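Local atomic coordinates of small TOPRIM domain protein (Geobacillus stearothermophilus, PDB entry 2FCJ), a protein that is of unknown function but consists largely of a TOPRIM domain, a module shared with topoisomerases and DnaG-type primases, and probably acts on nucleic acids. Residues 77-85 against 96-106. Sequence-based numbering, arbitrary orientation. Where two conformers were deposited one is given.
Sequences AEHLYIDRA and HLAQVLLRARF
H96 meets the chain just beyond strand 78-80 with the rim of its imidazole: NE2 accepts the backbone N-H of D83 at 3.1 Å from N, in a practically straight bond (179°) that lies near the ring plane. With CG anti to the backbone N (chi1 172°), the ring reaches out from the helix to this amide. CB of I82 sits against the same edge, 3.6 Å from NE2, the two side chains crossing at about a right angle, while CG2 of V100, one helical turn on, covers one ring face near its rim; Y86 also meets the ring. At the other end L80 sends its two methyls to different partners: CD1 touches CD2 of L101 at 4.0 Å, crosswise, and CD2 rests on CB of A104 at 3.8 Å, where a Schellman motif with R105 at positive phi ends the helix. Between these ends a water accepts the N-H of Y81 (2.9 Å from N) and, weakly, NH2 of R103. The contact thus lays helix 94-103 along the outermost strand of the parallel TOPRIM sheet and the loop that follows, with Y54 of the neighbouring strand adjoining both L80 and F106. Replacing H96 by an alanine would probably leave the D83 amide without its acceptor and the loop freer to shift. Because NE2 is used as an acceptor, the ring is likely to be neutral with its proton on ND1, so that protonation at NE2 would be expected to break this bond.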
loop_
_atom_site.group_PDB
_atom_site.type_symbol
_atom_site.label_atom_id
_atom_site.label_comp_id
_atom_site.label_asym_id
_atom_site.label_seq_id
_atom_site.Cartn_x
_atom_site.Cartn_y
_atom_site.Cartn_z
ATOM N N ALA A 77 -6.231 -0.968 -9.023
ATOM C CA ALA A 77 -5.211 -0.683 -8.032
ATOM C C ALA A 77 -3.830 -0.808 -8.643
ATOM O O ALA A 77 -3.504 -1.824 -9.277
ATOM C CB ALA A 77 -5.350 -1.626 -6.849
ATOM N N GLU A 78 -3.010 0.219 -8.455
ATOM C CA GLU A 78 -1.641 0.209 -8.956
ATOM C C GLU A 78 -0.707 -0.501 -7.987
ATOM O O GLU A 78 -0.717 -0.224 -6.780
ATOM C CB GLU A 78 -1.177 1.654 -9.127
ATOM C CG GLU A 78 0.213 1.828 -9.688
ATOM C CD GLU A 78 0.551 3.288 -9.895
ATOM O OE1 GLU A 78 -0.382 4.114 -9.872
ATOM O OE2 GLU A 78 1.745 3.598 -10.083
ATOM N N HIS A 79 0.143 -1.375 -8.501
ATOM C CA HIS A 79 1.030 -2.139 -7.642
ATOM C C HIS A 79 2.343 -1.422 -7.360
ATOM O O HIS A 79 3.018 -0.976 -8.290
ATOM C CB HIS A 79 1.293 -3.518 -8.248
ATOM C CG HIS A 79 0.075 -4.383 -8.302
ATOM N ND1 HIS A 79 0.043 -5.665 -7.802
ATOM C CD2 HIS A 79 -1.178 -4.122 -8.747
ATOM C CE1 HIS A 79 -1.162 -6.177 -7.988
ATOM N NE2 HIS A 79 -1.936 -5.241 -8.505
ATOM N N LEU A 80 2.664 -1.266 -6.081
ATOM C CA LEU A 80 3.942 -0.715 -5.644
ATOM C C LEU A 80 4.785 -1.827 -5.070
ATOM O O LEU A 80 4.263 -2.790 -4.513
ATOM C CB LEU A 80 3.715 0.328 -4.557
ATOM C CG LEU A 80 2.920 1.551 -5.002
ATOM C CD1 LEU A 80 2.810 2.535 -3.856
ATOM C CD2 LEU A 80 3.599 2.189 -6.202
ATOM N N TYR A 81 6.096 -1.714 -5.240
ATOM C CA TYR A 81 6.995 -2.806 -4.923
ATOM C C TYR A 81 8.138 -2.238 -4.111
ATOM O O TYR A 81 8.702 -1.203 -4.467
ATOM C CB TYR A 81 7.553 -3.430 -6.207
ATOM C CG TYR A 81 6.508 -4.001 -7.137
ATOM C CD1 TYR A 81 6.076 -5.315 -7.005
ATOM C CD2 TYR A 81 5.970 -3.235 -8.163
ATOM C CE1 TYR A 81 5.132 -5.843 -7.865
ATOM C CE2 TYR A 81 4.987 -3.740 -8.987
ATOM C CZ TYR A 81 4.580 -5.037 -8.840
ATOM O OH TYR A 81 3.643 -5.549 -9.714
ATOM N N ILE A 82 8.437 -2.863 -2.988
ATOM C CA ILE A 82 9.754 -2.720 -2.416
ATOM C C ILE A 82 10.770 -3.571 -3.167
ATOM O O ILE A 82 10.414 -4.452 -3.960
ATOM C CB ILE A 82 9.785 -3.042 -0.919
ATOM C CG1 ILE A 82 9.290 -4.461 -0.662
ATOM C CG2 ILE A 82 8.954 -2.028 -0.126
ATOM C CD1 ILE A 82 9.853 -5.042 0.602
ATOM N N ASP A 83 12.037 -3.253 -2.956
ATOM C CA ASP A 83 13.130 -3.996 -3.569
ATOM C C ASP A 83 12.997 -5.405 -3.028
ATOM O O ASP A 83 13.007 -5.601 -1.815
ATOM C CB ASP A 83 14.445 -3.364 -3.101
ATOM C CG ASP A 83 15.688 -3.983 -3.745
ATOM O OD1 ASP A 83 15.615 -5.097 -4.300
ATOM O OD2 ASP A 83 16.774 -3.369 -3.608
ATOM N N ARG A 84 12.898 -6.391 -3.912
ATOM C CA ARG A 84 12.688 -7.750 -3.428
ATOM C C ARG A 84 13.904 -8.222 -2.618
ATOM O O ARG A 84 13.832 -9.234 -1.913
ATOM C CB ARG A 84 12.343 -8.713 -4.568
ATOM C CG ARG A 84 13.451 -8.879 -5.586
ATOM C CD ARG A 84 13.014 -9.701 -6.796
ATOM N NE ARG A 84 12.130 -8.976 -7.701
ATOM C CZ ARG A 84 12.554 -8.212 -8.707
ATOM N NH1 ARG A 84 13.850 -8.028 -8.914
ATOM N NH2 ARG A 84 11.675 -7.615 -9.503
ATOM N N ALA A 85 14.967 -7.418 -2.615
ATOM C CA ALA A 85 16.135 -7.680 -1.772
ATOM C C ALA A 85 15.899 -7.395 -0.290
ATOM O O ALA A 85 16.654 -7.853 0.570
ATOM C CB ALA A 85 17.357 -6.910 -2.284
ATOM N N HIS A 96 13.812 3.532 2.697
ATOM C CA HIS A 96 13.523 2.827 1.449
ATOM C C HIS A 96 12.021 2.898 1.185
ATOM O O HIS A 96 11.596 3.215 0.080
ATOM C CB HIS A 96 14.012 1.359 1.467
ATOM C CG HIS A 96 13.571 0.567 0.274
ATOM N ND1 HIS A 96 14.041 0.807 -1.002
ATOM C CD2 HIS A 96 12.738 -0.492 0.168
ATOM C CE1 HIS A 96 13.502 -0.062 -1.842
ATOM N NE2 HIS A 96 12.698 -0.856 -1.159
ATOM N N LEU A 97 11.213 2.625 2.201
ATOM C CA LEU A 97 9.765 2.738 2.066
ATOM C C LEU A 97 9.402 4.155 1.653
ATOM O O LEU A 97 8.584 4.373 0.746
ATOM C CB LEU A 97 9.137 2.409 3.405
ATOM C CG LEU A 97 7.619 2.467 3.462
ATOM C CD1 LEU A 97 6.993 1.580 2.392
ATOM C CD2 LEU A 97 7.111 2.092 4.855
ATOM N N ALA A 98 10.023 5.139 2.292
ATOM C CA ALA A 98 9.780 6.527 1.936
ATOM C C ALA A 98 10.106 6.791 0.464
ATOM O O ALA A 98 9.346 7.472 -0.224
ATOM C CB ALA A 98 10.574 7.456 2.841
ATOM N N GLN A 99 11.220 6.248 -0.028
ATOM C CA GLN A 99 11.588 6.445 -1.425
ATOM C C GLN A 99 10.639 5.736 -2.395
ATOM O O GLN A 99 10.347 6.273 -3.471
ATOM C CB GLN A 99 13.036 6.019 -1.659
ATOM C CG GLN A 99 14.035 6.955 -0.978
ATOM C CD GLN A 99 15.447 6.771 -1.462
ATOM O OE1 GLN A 99 15.727 5.885 -2.279
ATOM N NE2 GLN A 99 16.372 7.545 -0.900
ATOM N N VAL A 100 10.167 4.543 -2.035
ATOM C CA VAL A 100 9.179 3.855 -2.864
ATOM C C VAL A 100 7.935 4.717 -3.014
ATOM O O VAL A 100 7.414 4.895 -4.116
ATOM C CB VAL A 100 8.843 2.475 -2.284
ATOM C CG1 VAL A 100 7.645 1.862 -2.995
ATOM C CG2 VAL A 100 10.051 1.559 -2.406
ATOM N N LEU A 101 7.486 5.289 -1.902
ATOM C CA LEU A 101 6.293 6.125 -1.920
ATOM C C LEU A 101 6.529 7.443 -2.642
ATOM O O LEU A 101 5.662 7.918 -3.382
ATOM C CB LEU A 101 5.801 6.355 -0.495
ATOM C CG LEU A 101 5.335 5.077 0.196
ATOM C CD1 LEU A 101 4.870 5.358 1.616
ATOM C CD2 LEU A 101 4.265 4.333 -0.612
ATOM N N LEU A 102 7.697 8.033 -2.429
ATOM C CA LEU A 102 8.053 9.259 -3.118
ATOM C C LEU A 102 8.108 9.053 -4.623
ATOM O O LEU A 102 7.678 9.915 -5.390
ATOM C CB LEU A 102 9.402 9.744 -2.613
ATOM C CG LEU A 102 9.870 11.022 -3.299
ATOM C CD1 LEU A 102 8.931 12.200 -3.005
ATOM C CD2 LEU A 102 11.293 11.319 -2.856
ATOM N N ARG A 103 8.666 7.931 -5.060
ATOM C CA ARG A 103 8.689 7.592 -6.480
ATOM C C ARG A 103 7.276 7.532 -7.059
ATOM O O ARG A 103 7.056 7.871 -8.220
ATOM C CB ARG A 103 9.407 6.251 -6.692
ATOM C CG ARG A 103 9.520 5.803 -8.147
ATOM C CD ARG A 103 10.278 4.472 -8.262
ATOM N NE ARG A 103 9.676 3.413 -7.453
ATOM C CZ ARG A 103 10.262 2.249 -7.185
ATOM N NH1 ARG A 103 11.466 1.982 -7.669
ATOM N NH2 ARG A 103 9.640 1.342 -6.439
ATOM N N ALA A 104 6.315 7.110 -6.241
ATOM C CA ALA A 104 4.915 7.065 -6.654
ATOM C C ALA A 104 4.161 8.378 -6.404
ATOM O O ALA A 104 2.942 8.424 -6.504
ATOM C CB ALA A 104 4.208 5.893 -5.956
ATOM N N ARG A 105 4.893 9.434 -6.068
ATOM C CA ARG A 105 4.316 10.776 -5.928
ATOM C C ARG A 105 3.531 11.037 -4.646
ATOM O O ARG A 105 2.748 11.978 -4.583
ATOM C CB ARG A 105 3.497 11.157 -7.168
ATOM C CG ARG A 105 4.344 11.315 -8.421
ATOM C CD ARG A 105 3.499 11.661 -9.636
ATOM N NE ARG A 105 4.136 11.232 -10.878
ATOM C CZ ARG A 105 3.989 10.026 -11.412
ATOM N NH1 ARG A 105 3.217 9.125 -10.821
ATOM N NH2 ARG A 105 4.608 9.718 -12.542
ATOM N N PHE A 106 3.826 10.288 -3.584
ATOM C CA PHE A 106 3.348 10.628 -2.266
ATOM C C PHE A 106 4.268 11.658 -1.608
ATOM O O PHE A 106 5.521 11.543 -1.672
ATOM C CB PHE A 106 3.300 9.376 -1.396
ATOM C CG PHE A 106 2.201 8.416 -1.771
ATOM C CD1 PHE A 106 0.949 8.545 -1.206
ATOM C CD2 PHE A 106 2.408 7.407 -2.701
ATOM C CE1 PHE A 106 -0.073 7.660 -1.525
ATOM C CE2 PHE A 106 1.368 6.555 -3.043
ATOM C CZ PHE A 106 0.136 6.690 -2.452
HETATM O O HOH W 1 7.005 0.562 -6.804
#